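Local coordinates for FdxN element excision controlling factor protein (PDB 2OKF) that probably takes part in excision of the fdxN element during nitrogen-fixation gene rearrangement, and probably binds nucleic acid, at residues 106-109 / 113-116. Sequence-based numbering, arbitrary orientation.
Sequences KTFF and FPKE
Phe108 and Phe109 pack on Pro114 in a buried, apolar proline-aromatic contact built around a CH-pi interaction. It lies in the beta-alpha-beta crossover between the parallel strands 94-101 and 125-129 of the central mixed sheet, in an XisH protein of the PDDEXK clan. There it joins the loop and 3-10 segment after helix 102-106 to the first turn of helix 112-120. Pro114 CG sits over one face of the Phe108 ring, 3.7 Å from its centroid and 17° off the ring normal. Phe108 CG lies anti to the backbone N (chi1 -179°), which swings the ring out beside its own carbonyl and over the proline. Phe108 O also meets Pro114 CG, at 3.3 Å, so ring and carbonyl both touch the same carbon. Phe109 meets the proline obliquely, with CD1 4.0 Å from Pro114 CB. Phe108 CD2 sits over the centre of one face of the Phe109 ring, 3.7 Å above its plane. Cutting Phe108 back to an alanine is likely to leave Pro114 CG without its ring and that Phe109 face without its cover. Phe73 packs edge-to-face with Phe109, and Val35 of the second subunit packs on Pro114, so the proline also faces the dimer partner. Lys115, partly exposed, lies beside the Phe109 carbonyl. Its NZ hydrogen-bonds Gln110 OE1. Nearer the backbone, Lys115 CB lies 3.5 Å from Phe109 O.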
loop_
_atom_site.group_PDB
_atom_site.type_symbol
_atom_site.label_atom_id
_atom_site.label_comp_id
_atom_site.label_asym_id
_atom_site.label_seq_id
_atom_site.Cartn_x
_atom_site.Cartn_y
_atom_site.Cartn_z
ATOM N N LYS A 106 -14.287 -13.888 3.878
ATOM C CA LYS A 106 -15.523 -13.957 4.670
ATOM C C LYS A 106 -15.432 -13.267 6.013
ATOM O O LYS A 106 -16.466 -13.027 6.625
ATOM C CB LYS A 106 -15.953 -15.411 4.871
ATOM C CG LYS A 106 -16.369 -16.098 3.583
ATOM C CD LYS A 106 -16.683 -17.579 3.779
ATOM C CE LYS A 106 -17.994 -17.817 4.443
ATOM N NZ LYS A 106 -18.241 -19.272 4.348
ATOM N N THR A 107 -14.215 -12.976 6.467
ATOM C CA THR A 107 -14.004 -12.357 7.762
ATOM C C THR A 107 -13.476 -10.931 7.606
ATOM O O THR A 107 -14.274 -9.973 7.579
ATOM C CB THR A 107 -13.126 -13.244 8.649
ATOM O OG1 THR A 107 -11.849 -13.505 8.049
ATOM C CG2 THR A 107 -13.816 -14.556 8.878
ATOM N N PHE A 108 -12.162 -10.783 7.457
ATOM C CA PHE A 108 -11.546 -9.475 7.351
ATOM C C PHE A 108 -12.187 -8.631 6.271
ATOM O O PHE A 108 -12.479 -7.453 6.475
ATOM C CB PHE A 108 -10.053 -9.633 7.084
ATOM C CG PHE A 108 -9.306 -8.324 6.989
ATOM C CD1 PHE A 108 -9.079 -7.593 8.117
ATOM C CD2 PHE A 108 -8.861 -7.825 5.776
ATOM C CE1 PHE A 108 -8.401 -6.363 8.033
ATOM C CE2 PHE A 108 -8.199 -6.615 5.702
ATOM C CZ PHE A 108 -7.951 -5.907 6.849
ATOM N N PHE A 109 -12.360 -9.201 5.085
ATOM C CA PHE A 109 -12.906 -8.401 3.993
ATOM C C PHE A 109 -14.418 -8.143 4.072
ATOM O O PHE A 109 -14.919 -7.406 3.216
ATOM C CB PHE A 109 -12.458 -8.899 2.626
ATOM C CG PHE A 109 -11.007 -8.650 2.364
ATOM C CD1 PHE A 109 -10.562 -7.361 2.151
ATOM C CD2 PHE A 109 -10.081 -9.666 2.456
ATOM C CE1 PHE A 109 -9.221 -7.093 1.979
ATOM C CE2 PHE A 109 -8.729 -9.420 2.268
ATOM C CZ PHE A 109 -8.303 -8.142 2.008
ATOM N N PHE A 113 -14.537 -1.410 7.074
ATOM C CA PHE A 113 -13.399 -0.621 6.573
ATOM C C PHE A 113 -12.673 -1.286 5.392
ATOM O O PHE A 113 -12.519 -0.669 4.331
ATOM C CB PHE A 113 -12.464 -0.234 7.706
ATOM C CG PHE A 113 -11.224 0.443 7.229
ATOM C CD1 PHE A 113 -11.263 1.754 6.866
ATOM C CD2 PHE A 113 -10.063 -0.280 7.029
ATOM C CE1 PHE A 113 -10.124 2.370 6.398
ATOM C CE2 PHE A 113 -8.920 0.346 6.534
ATOM C CZ PHE A 113 -8.971 1.643 6.218
ATOM N N PRO A 114 -12.188 -2.535 5.552
ATOM C CA PRO A 114 -11.496 -3.148 4.406
ATOM C C PRO A 114 -12.385 -3.275 3.198
ATOM O O PRO A 114 -11.932 -3.070 2.067
ATOM C CB PRO A 114 -11.143 -4.552 4.912
ATOM C CG PRO A 114 -11.168 -4.453 6.369
ATOM C CD PRO A 114 -12.145 -3.384 6.753
ATOM N N LYS A 115 -13.645 -3.633 3.428
ATOM C CA LYS A 115 -14.571 -3.731 2.323
ATOM C C LYS A 115 -14.623 -2.396 1.553
ATOM O O LYS A 115 -14.538 -2.352 0.342
ATOM C CB LYS A 115 -15.967 -4.138 2.810
ATOM C CG LYS A 115 -16.999 -4.188 1.709
ATOM C CD LYS A 115 -18.400 -4.539 2.251
ATOM C CE LYS A 115 -18.524 -6.007 2.653
ATOM N NZ LYS A 115 -18.497 -6.936 1.481
ATOM N N GLU A 116 -14.755 -1.299 2.276
ATOM C CA GLU A 116 -14.838 0.037 1.633
ATOM C C GLU A 116 -13.526 0.409 0.919
ATOM O O GLU A 116 -13.536 0.935 -0.199
ATOM C CB GLU A 116 -15.272 1.077 2.654
ATOM C CG GLU A 116 -15.303 2.500 2.161
ATOM C CD GLU A 116 -16.398 2.773 1.143
ATOM O OE1 GLU A 116 -17.352 1.981 1.039
ATOM O OE2 GLU A 116 -16.292 3.863 0.506
#